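Local coordinates for DNA helicase RecQ (Deinococcus radiodurans, PDB 4Q48), which probably couples ATP hydrolysis to translocation in the 3'-5' direction and unwinding of duplex DNA, this chain being the catalytic core of the longer protein, at residues P59-P64 / D114-Y119; T414-M419 / E467-S472; M419-T424 / R475-L480. All blocks are in the same frame, centred on the assembly; numbering follows the deposited sequence.

Contact 1. Residues P59-P64 / D114-Y119; sequences PSLLRP and DLDLLY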
loop_
_atom_site.group_PDB
_atom_site.type_symbol
_atom_site.label_atom_id
_atom_site.label_comp_id
_atom_site.label_asym_id
_atom_site.label_seq_id
_atom_site.Cartn_x
_atom_site.Cartn_y
_atom_site.Cartn_z
ATOM N N PRO A 59 0.007 23.523 -4.123
ATOM C CA PRO A 59 -1.298 24.172 -4.264
ATOM C C PRO A 59 -1.614 25.148 -3.118
ATOM O O PRO A 59 -2.215 26.190 -3.385
ATOM C CB PRO A 59 -2.277 22.992 -4.257
ATOM C CG PRO A 59 -1.475 21.845 -4.759
ATOM C CD PRO A 59 -0.104 22.052 -4.217
ATOM N N SER A 60 -1.231 24.838 -1.880
ATOM C CA SER A 60 -1.469 25.782 -0.790
ATOM C C SER A 60 -0.745 27.118 -1.048
ATOM O O SER A 60 -1.239 28.196 -0.688
ATOM C CB SER A 60 -1.067 25.186 0.555
ATOM O OG SER A 60 -1.812 24.000 0.858
ATOM N N LEU A 61 0.395 27.065 -1.718
ATOM C CA LEU A 61 1.094 28.303 -2.048
ATOM C C LEU A 61 0.438 29.017 -3.229
ATOM O O LEU A 61 0.517 30.245 -3.363
ATOM C CB LEU A 61 2.564 28.042 -2.361
ATOM C CG LEU A 61 3.415 27.574 -1.185
ATOM C CD1 LEU A 61 4.880 27.514 -1.601
ATOM C CD2 LEU A 61 3.200 28.429 0.066
ATOM N N LEU A 62 -0.181 28.247 -4.109
ATOM C CA LEU A 62 -0.762 28.833 -5.307
ATOM C C LEU A 62 -2.108 29.512 -5.042
ATOM O O LEU A 62 -2.406 30.550 -5.626
ATOM C CB LEU A 62 -0.882 27.775 -6.405
ATOM C CG LEU A 62 0.511 27.445 -6.931
ATOM C CD1 LEU A 62 0.566 26.106 -7.664
ATOM C CD2 LEU A 62 0.995 28.575 -7.825
ATOM N N ARG A 63 -2.936 28.909 -4.197
ATOM C CA ARG A 63 -4.229 29.494 -3.873
ATOM C C ARG A 63 -4.159 30.441 -2.666
ATOM O O ARG A 63 -3.395 30.211 -1.725
ATOM C CB ARG A 63 -5.250 28.383 -3.652
ATOM C CG ARG A 63 -5.194 27.390 -4.809
ATOM C CD ARG A 63 -6.329 26.394 -4.827
ATOM N NE ARG A 63 -7.610 27.059 -5.002
ATOM C CZ ARG A 63 -8.597 26.976 -4.128
ATOM N NH1 ARG A 63 -8.426 26.250 -3.037
ATOM N NH2 ARG A 63 -9.740 27.606 -4.349
ATOM N N PRO A 64 -4.934 31.533 -2.702
ATOM C CA PRO A 64 -4.886 32.466 -1.576
ATOM C C PRO A 64 -5.344 31.783 -0.302
ATOM O O PRO A 64 -6.301 31.022 -0.320
ATOM C CB PRO A 64 -5.873 33.574 -1.980
ATOM C CG PRO A 64 -6.140 33.362 -3.405
ATOM C CD PRO A 64 -5.978 31.909 -3.666
ATOM N N ASP A 114 -1.652 34.591 8.088
ATOM C CA ASP A 114 -0.211 34.594 8.289
ATOM C C ASP A 114 0.468 33.248 8.000
ATOM O O ASP A 114 1.693 33.151 7.985
ATOM C CB ASP A 114 0.091 34.961 9.754
ATOM C CG ASP A 114 0.259 36.443 9.978
ATOM O OD1 ASP A 114 0.317 37.221 8.983
ATOM O OD2 ASP A 114 0.361 36.806 11.180
ATOM N N LEU A 115 -0.315 32.205 7.759
ATOM C CA LEU A 115 0.262 30.880 7.523
ATOM C C LEU A 115 0.031 30.463 6.075
ATOM O O LEU A 115 -0.912 30.926 5.402
ATOM C CB LEU A 115 -0.342 29.844 8.468
ATOM C CG LEU A 115 -0.419 30.340 9.915
ATOM C CD1 LEU A 115 -1.028 29.295 10.853
ATOM C CD2 LEU A 115 0.928 30.793 10.393
ATOM N N ASP A 116 0.938 29.648 5.569
ATOM C CA ASP A 116 0.727 29.037 4.280
ATOM C C ASP A 116 0.171 27.645 4.493
ATOM O O ASP A 116 -0.618 27.130 3.699
ATOM C CB ASP A 116 2.026 28.987 3.506
ATOM C CG ASP A 116 2.518 30.342 3.149
ATOM O OD1 ASP A 116 1.832 31.009 2.332
ATOM O OD2 ASP A 116 3.595 30.720 3.665
ATOM N N LEU A 117 0.623 27.033 5.576
ATOM C CA LEU A 117 0.207 25.695 5.933
ATOM C C LEU A 117 -0.118 25.630 7.400
ATOM O O LEU A 117 0.546 26.256 8.223
ATOM C CB LEU A 117 1.289 24.667 5.603
ATOM C CG LEU A 117 1.623 24.558 4.130
ATOM C CD1 LEU A 117 2.938 23.851 3.978
ATOM C CD2 LEU A 117 0.509 23.848 3.405
ATOM N N LEU A 118 -1.180 24.916 7.719
ATOM C CA LEU A 118 -1.487 24.609 9.091
ATOM C C LEU A 118 -1.633 23.101 9.251
ATOM O O LEU A 118 -2.523 22.466 8.670
ATOM C CB LEU A 118 -2.754 25.313 9.538
ATOM C CG LEU A 118 -3.048 24.940 10.988
ATOM C CD1 LEU A 118 -2.007 25.551 11.898
ATOM C CD2 LEU A 118 -4.424 25.378 11.395
ATOM N N TYR A 119 -0.727 22.518 10.019
ATOM C CA TYR A 119 -0.805 21.101 10.341
ATOM C C TYR A 119 -1.652 20.917 11.606
ATOM O O TYR A 119 -1.382 21.522 12.647
ATOM C CB TYR A 119 0.614 20.527 10.494
ATOM C CG TYR A 119 1.330 20.341 9.166
ATOM C CD1 TYR A 119 2.114 21.346 8.610
ATOM C CD2 TYR A 119 1.178 19.174 8.451
ATOM C CE1 TYR A 119 2.751 21.160 7.386
ATOM C CE2 TYR A 119 1.803 18.983 7.252
ATOM C CZ TYR A 119 2.584 19.963 6.716
ATOM O OH TYR A 119 3.180 19.705 5.496
#
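Ser-60 and Leu-61, in the last turn of helix 50-62, lean on Asp-116 and Leu-117 where the chain enters strand 117-120. This is the RecA-like P-loop fold of the DEAD/DEAH-box domain: the helix that follows the nucleotide-binding loop packs against one of the strands of the parallel sheet. The CB of Ser-60 is directed at residues 116-117. It lies 3.7 Å from Asp-116 O, and Ser-60 OG is 3.4 Å from Leu-117 CD2. With chi1 at -60°, the hydroxyl sits beside its own backbone N and is bonded back to Tyr-56 O, one turn earlier. A small residue that can satisfy its own polar atom within the helix suits this buried seam. Next comes Leu-61, whose CB heads past residues 114-119; it is the CD2 methyl that comes to Asp-116. Leu-61 also touches Leu-15 and Ile-19 of helix 10-20. The helix ends one residue later, at Leu-62, and Arg-63 is the first to leave helical geometry. Asp-116 OD2 is salt-bridged to Arg-90 NE; Leu-61 CD2 lies against the root of the carboxylate, 3.7 Å from Asp-116 CB and as near to CG and OD1.

Contact 2. Residues T414-M419 / E467-S472; sequences TREAQM and EKLWRS
The indole of Trp-470 meets helix 414-426 with its edge: from residues 414-419 no atom lies over a face. Glu-416 O lies in the ring plane, 3.3 Å from Trp-470 CZ3, where the slightly positive ring hydrogens face a carbonyl oxygen. At the same rim stands Met-419 SD, 3.8 Å from Trp-470 CH2; seen from the centre of the six-membered ring, the sulfur lies 78° off its normal, beside the ring and not above it. With CG beside the backbone N and the chain extended at chi2, Met-419 carries its polarisable thioether out to this edge. The other flat group, the carboxylate of Glu-416, is inclined 46° to the indole, and the two side chains run at about a right angle. It is the aliphatic part of Glu-416 that packs, CB and CG coming in obliquely from one side of the ring plane, past the rim: CB is 3.8 Å from Trp-470 CZ3, and CG is 4.2 Å from Leu-469 CD2. Glu-416 OE2 is hydrogen-bonded to His-465 NE2, which gives a buried carboxylate a polar partner. Trp-470 is likewise anchored through NE1, which bonds to Gly-462 O, while its side chain also touches Leu-440 of helix 433-441. The two helix segments cross at -80° with their axes 10.8 Å apart, a separation wide enough for the indole to bridge. Such a Met-aromatic contact between nearly perpendicular helices belongs here to the helical core of the winged-helix RQC domain.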
loop_
_atom_site.group_PDB
_atom_site.type_symbol
_atom_site.label_atom_id
_atom_site.label_comp_id
_atom_site.label_asym_id
_atom_site.label_seq_id
_atom_site.Cartn_x
_atom_site.Cartn_y
_atom_site.Cartn_z
ATOM N N THR A 414 -7.132 -20.492 -18.610
ATOM C CA THR A 414 -7.777 -19.355 -19.252
ATOM C C THR A 414 -9.204 -19.673 -19.713
ATOM O O THR A 414 -10.118 -18.887 -19.523
ATOM C CB THR A 414 -6.934 -18.899 -20.445
ATOM O OG1 THR A 414 -5.624 -18.499 -19.991
ATOM C CG2 THR A 414 -7.626 -17.802 -21.206
ATOM N N ARG A 415 -9.378 -20.843 -20.314
ATOM C CA ARG A 415 -10.657 -21.304 -20.855
ATOM C C ARG A 415 -11.664 -21.458 -19.717
ATOM O O ARG A 415 -12.844 -21.099 -19.837
ATOM C CB ARG A 415 -10.426 -22.645 -21.585
ATOM C CG ARG A 415 -11.610 -23.366 -22.217
ATOM C CD ARG A 415 -11.155 -24.639 -23.001
ATOM N NE ARG A 415 -10.450 -25.646 -22.176
ATOM C CZ ARG A 415 -9.303 -26.259 -22.521
ATOM N NH1 ARG A 415 -8.705 -25.987 -23.690
ATOM N NH2 ARG A 415 -8.745 -27.152 -21.695
ATOM N N GLU A 416 -11.189 -21.991 -18.598
ATOM C CA GLU A 416 -12.041 -22.204 -17.435
ATOM C C GLU A 416 -12.361 -20.869 -16.755
ATOM O O GLU A 416 -13.475 -20.664 -16.255
ATOM C CB GLU A 416 -11.378 -23.179 -16.448
ATOM C CG GLU A 416 -11.415 -24.661 -16.863
ATOM C CD GLU A 416 -10.382 -25.047 -17.931
ATOM O OE1 GLU A 416 -9.582 -24.190 -18.394
ATOM O OE2 GLU A 416 -10.378 -26.233 -18.325
ATOM N N ALA A 417 -11.378 -19.973 -16.727
ATOM C CA ALA A 417 -11.587 -18.651 -16.166
ATOM C C ALA A 417 -12.696 -17.951 -16.927
ATOM O O ALA A 417 -13.578 -17.357 -16.308
ATOM C CB ALA A 417 -10.314 -17.823 -16.184
ATOM N N GLN A 418 -12.686 -18.062 -18.259
ATOM C CA GLN A 418 -13.732 -17.424 -19.072
ATOM C C GLN A 418 -15.109 -18.020 -18.735
ATOM O O GLN A 418 -16.066 -17.278 -18.468
ATOM C CB GLN A 418 -13.459 -17.578 -20.561
ATOM C CG GLN A 418 -12.194 -16.922 -21.109
ATOM C CD GLN A 418 -11.916 -17.342 -22.572
ATOM O OE1 GLN A 418 -12.553 -18.263 -23.112
ATOM N NE2 GLN A 418 -10.976 -16.672 -23.206
ATOM N N MET A 419 -15.205 -19.352 -18.716
ATOM C CA MET A 419 -16.458 -19.995 -18.340
ATOM C C MET A 419 -16.956 -19.469 -17.009
ATOM O O MET A 419 -18.136 -19.148 -16.846
ATOM C CB MET A 419 -16.306 -21.481 -18.240
ATOM C CG MET A 419 -16.389 -22.195 -19.512
ATOM S SD MET A 419 -16.050 -23.937 -19.202
ATOM C CE MET A 419 -15.096 -24.312 -20.685
ATOM N N GLU A 467 -15.888 -30.605 -8.852
ATOM C CA GLU A 467 -16.149 -29.519 -7.924
ATOM C C GLU A 467 -14.901 -28.818 -7.422
ATOM O O GLU A 467 -14.937 -27.622 -7.135
ATOM C CB GLU A 467 -16.931 -30.040 -6.726
ATOM C CG GLU A 467 -17.260 -28.964 -5.740
ATOM C CD GLU A 467 -18.232 -29.420 -4.688
ATOM O OE1 GLU A 467 -19.084 -30.283 -5.006
ATOM O OE2 GLU A 467 -18.173 -28.877 -3.561
ATOM N N LYS A 468 -13.800 -29.559 -7.301
ATOM C CA LYS A 468 -12.608 -29.020 -6.641
ATOM C C LYS A 468 -11.862 -27.994 -7.509
ATOM O O LYS A 468 -11.337 -26.995 -7.008
ATOM C CB LYS A 468 -11.663 -30.167 -6.216
ATOM C CG LYS A 468 -10.775 -30.771 -7.316
ATOM C CD LYS A 468 -9.851 -31.875 -6.791
ATOM C CE LYS A 468 -8.436 -31.344 -6.535
ATOM N NZ LYS A 468 -7.437 -32.410 -6.156
ATOM N N LEU A 469 -11.833 -28.238 -8.807
ATOM C CA LEU A 469 -11.133 -27.372 -9.731
ATOM C C LEU A 469 -11.798 -25.995 -9.857
ATOM O O LEU A 469 -11.120 -24.955 -9.934
ATOM C CB LEU A 469 -11.094 -28.034 -11.097
ATOM C CG LEU A 469 -10.311 -27.273 -12.138
ATOM C CD1 LEU A 469 -9.374 -28.223 -12.817
ATOM C CD2 LEU A 469 -11.278 -26.653 -13.118
ATOM N N TRP A 470 -13.129 -25.998 -9.896
ATOM C CA TRP A 470 -13.859 -24.772 -10.074
ATOM C C TRP A 470 -13.664 -23.883 -8.891
ATOM O O TRP A 470 -13.427 -22.691 -9.059
ATOM C CB TRP A 470 -15.335 -25.049 -10.298
ATOM C CG TRP A 470 -15.580 -25.550 -11.658
ATOM C CD1 TRP A 470 -16.100 -26.764 -12.011
ATOM C CD2 TRP A 470 -15.299 -24.863 -12.873
ATOM N NE1 TRP A 470 -16.151 -26.877 -13.379
ATOM C CE2 TRP A 470 -15.665 -25.717 -13.932
ATOM C CE3 TRP A 470 -14.771 -23.608 -13.175
ATOM C CZ2 TRP A 470 -15.521 -25.348 -15.280
ATOM C CZ3 TRP A 470 -14.618 -23.244 -14.518
ATOM C CH2 TRP A 470 -14.993 -24.109 -15.549
ATOM N N ARG A 471 -13.728 -24.463 -7.698
ATOM C CA ARG A 471 -13.608 -23.682 -6.476
ATOM C C ARG A 471 -12.235 -23.049 -6.471
ATOM O O ARG A 471 -12.054 -21.896 -6.029
ATOM C CB ARG A 471 -13.811 -24.544 -5.232
ATOM C CG ARG A 471 -15.247 -24.976 -4.983
ATOM C CD ARG A 471 -16.227 -23.801 -4.943
ATOM N NE ARG A 471 -16.214 -23.089 -3.671
ATOM C CZ ARG A 471 -16.960 -23.433 -2.624
ATOM N NH1 ARG A 471 -17.766 -24.493 -2.708
ATOM N NH2 ARG A 471 -16.897 -22.722 -1.493
ATOM N N SER A 472 -11.276 -23.821 -6.979
ATOM C CA SER A 472 -9.898 -23.383 -7.139
ATOM C C SER A 472 -9.777 -22.233 -8.156
ATOM O O SER A 472 -9.219 -21.168 -7.837
ATOM C CB SER A 472 -9.027 -24.565 -7.563
ATOM O OG SER A 472 -7.812 -24.107 -8.132
#

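Contact 3. Residues M419-T424 / R475-L480; sequences MALSAT and RQLVSL
Leu-477 reaches across from helix 467-479 with a single methyl group, CD1, and both of its partners on helix 414-426 meet that one atom. Its chi1 of -76° sets CG beside the backbone N and opposite the carbonyl carbon, and chi2 of 167° continues the chain in extended form, carrying CD1 outward to the neighbouring helix. There CD1 lies 3.9 Å from Ala-420 CB. The alanine has no torsion to adjust: its CB is directed toward the other helix, and its small size lets the leucine come close to the backbone of residues 419-424. Leu-421, next in sequence, behaves differently. Its CB does not aim at Leu-477. CG again sits beside the backbone N, but here CD1 continues the chain (chi2 171°), and it is the other branch, CD2, that turns to Leu-477, ending 4.0 Å from Leu-477 CD1; Leu-421 CG follows at 4.2 Å from the same methyl. The two leucine side chains cross obliquely, so methyl meets methyl without the chains running side by side. Branched aliphatic groups suit this buried place because they bring in no polar atom.

In the winged-helix fold of the RQC domain, helix 467-479 leads into the short strands 483-484 and 492-493, which are consistent with the wing. Leu-477 and Leu-421 both touch Leu-483 of the first of these strands, and both also touch Ile-500 of helix 498-501, while Leu-421 reaches Leu-501 too. The pair therefore lies where two helices, a strand and the short helix 498-501 converge. No hydrogen bond joins residues 419-424 to residues 475-480, but the backbone of Leu-477 is hydrogen-bonded to that of Leu-483, tying the last turn of the helix to the strand.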
loop_
_atom_site.group_PDB
_atom_site.type_symbol
_atom_site.label_atom_id
_atom_site.label_comp_id
_atom_site.label_asym_id
_atom_site.label_seq_id
_atom_site.Cartn_x
_atom_site.Cartn_y
_atom_site.Cartn_z
ATOM N N MET A 419 -15.205 -19.352 -18.716
ATOM C CA MET A 419 -16.458 -19.995 -18.340
ATOM C C MET A 419 -16.956 -19.469 -17.009
ATOM O O MET A 419 -18.136 -19.148 -16.846
ATOM C CB MET A 419 -16.306 -21.481 -18.240
ATOM C CG MET A 419 -16.389 -22.195 -19.512
ATOM S SD MET A 419 -16.050 -23.937 -19.202
ATOM C CE MET A 419 -15.096 -24.312 -20.685
ATOM N N ALA A 420 -16.039 -19.340 -16.066
ATOM C CA ALA A 420 -16.427 -18.940 -14.732
ATOM C C ALA A 420 -16.894 -17.499 -14.739
ATOM O O ALA A 420 -17.953 -17.200 -14.197
ATOM C CB ALA A 420 -15.278 -19.148 -13.747
ATOM N N LEU A 421 -16.137 -16.621 -15.390
ATOM C CA LEU A 421 -16.513 -15.209 -15.448
ATOM C C LEU A 421 -17.881 -15.020 -16.151
ATOM O O LEU A 421 -18.690 -14.185 -15.732
ATOM C CB LEU A 421 -15.426 -14.384 -16.141
ATOM C CG LEU A 421 -14.060 -14.269 -15.435
ATOM C CD1 LEU A 421 -13.054 -13.625 -16.349
ATOM C CD2 LEU A 421 -14.054 -13.549 -14.081
ATOM N N SER A 422 -18.164 -15.788 -17.200
ATOM C CA SER A 422 -19.454 -15.591 -17.843
ATOM C C SER A 422 -20.553 -16.067 -16.913
ATOM O O SER A 422 -21.591 -15.399 -16.769
ATOM C CB SER A 422 -19.529 -16.292 -19.183
ATOM O OG SER A 422 -18.556 -15.725 -20.041
ATOM N N ALA A 423 -20.284 -17.179 -16.236
ATOM C CA ALA A 423 -21.267 -17.822 -15.389
ATOM C C ALA A 423 -21.764 -16.840 -14.340
ATOM O O ALA A 423 -22.970 -16.692 -14.107
ATOM C CB ALA A 423 -20.656 -19.040 -14.727
ATOM N N THR A 424 -20.830 -16.126 -13.739
ATOM C CA THR A 424 -21.200 -15.217 -12.693
ATOM C C THR A 424 -21.919 -14.021 -13.309
ATOM O O THR A 424 -22.807 -13.434 -12.672
ATOM C CB THR A 424 -19.962 -14.798 -11.856
ATOM O OG1 THR A 424 -20.261 -13.651 -11.072
ATOM C CG2 THR A 424 -18.835 -14.435 -12.718
ATOM N N ARG A 475 -11.180 -19.146 -6.610
ATOM C CA ARG A 475 -10.357 -18.459 -5.624
ATOM C C ARG A 475 -9.322 -17.663 -6.343
ATOM O O ARG A 475 -8.997 -16.529 -5.979
ATOM C CB ARG A 475 -9.714 -19.439 -4.650
ATOM C CG ARG A 475 -10.678 -19.922 -3.572
ATOM C CD ARG A 475 -9.985 -20.708 -2.469
ATOM N NE ARG A 475 -9.276 -21.863 -3.010
ATOM C CZ ARG A 475 -9.841 -23.058 -3.186
ATOM N NH1 ARG A 475 -11.111 -23.233 -2.834
ATOM N NH2 ARG A 475 -9.134 -24.074 -3.686
ATOM N N GLN A 476 -8.827 -18.261 -7.405
ATOM C CA GLN A 476 -7.746 -17.673 -8.146
ATOM C C GLN A 476 -8.233 -16.388 -8.795
ATOM O O GLN A 476 -7.540 -15.361 -8.746
ATOM C CB GLN A 476 -7.218 -18.667 -9.182
ATOM C CG GLN A 476 -5.829 -18.320 -9.615
ATOM C CD GLN A 476 -4.802 -18.597 -8.522
ATOM O OE1 GLN A 476 -4.820 -19.655 -7.872
ATOM N NE2 GLN A 476 -3.959 -17.594 -8.251
ATOM N N LEU A 477 -9.447 -16.434 -9.354
ATOM C CA LEU A 477 -10.019 -15.253 -9.995
ATOM C C LEU A 477 -10.333 -14.212 -8.941
ATOM O O LEU A 477 -10.199 -13.007 -9.181
ATOM C CB LEU A 477 -11.271 -15.600 -10.797
ATOM C CG LEU A 477 -10.990 -16.302 -12.126
ATOM C CD1 LEU A 477 -12.264 -16.909 -12.711
ATOM C CD2 LEU A 477 -10.340 -15.350 -13.082
ATOM N N VAL A 478 -10.722 -14.673 -7.759
ATOM C CA VAL A 478 -11.009 -13.743 -6.676
ATOM C C VAL A 478 -9.708 -13.096 -6.246
ATOM O O VAL A 478 -9.628 -11.862 -6.176
ATOM C CB VAL A 478 -11.701 -14.412 -5.462
ATOM C CG1 VAL A 478 -11.799 -13.424 -4.311
ATOM C CG2 VAL A 478 -13.088 -14.882 -5.849
ATOM N N SER A 479 -8.695 -13.917 -5.963
ATOM C CA SER A 479 -7.426 -13.384 -5.453
ATOM C C SER A 479 -6.773 -12.390 -6.369
ATOM O O SER A 479 -6.164 -11.445 -5.889
ATOM C CB SER A 479 -6.433 -14.491 -5.162
ATOM O OG SER A 479 -6.846 -15.178 -4.007
ATOM N N LEU A 480 -6.926 -12.575 -7.677
ATOM C CA LEU A 480 -6.257 -11.708 -8.630
ATOM C C LEU A 480 -7.136 -10.496 -9.008
ATOM O O LEU A 480 -6.726 -9.615 -9.786
ATOM C CB LEU A 480 -5.841 -12.525 -9.853
ATOM C CG LEU A 480 -4.727 -13.551 -9.518
ATOM C CD1 LEU A 480 -4.549 -14.669 -10.551
ATOM C CD2 LEU A 480 -3.371 -12.875 -9.269
#

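Contacts 2 and 3 are successive parts of one interface, made by helix 414-426 against helix 467-479 in the RQC domain, with centres about 7 Å apart. They share Met-419, and they join directly: Ala-417 O is 3.9 Å from Leu-477 CD1, and Trp-470 CZ3 is 4.2 Å from Ala-420 CB. Contact 1 belongs to another domain, on the opposite side of the chain's centre, with its centre about 54 Å from that of contact 2 and 48 Å from that of contact 3. It alone is near the nucleotide site, the side chain of Leu-117 being about 8 Å from that of Ser-53, which binds ADP in the protein though none is bound here; the others lie away from it.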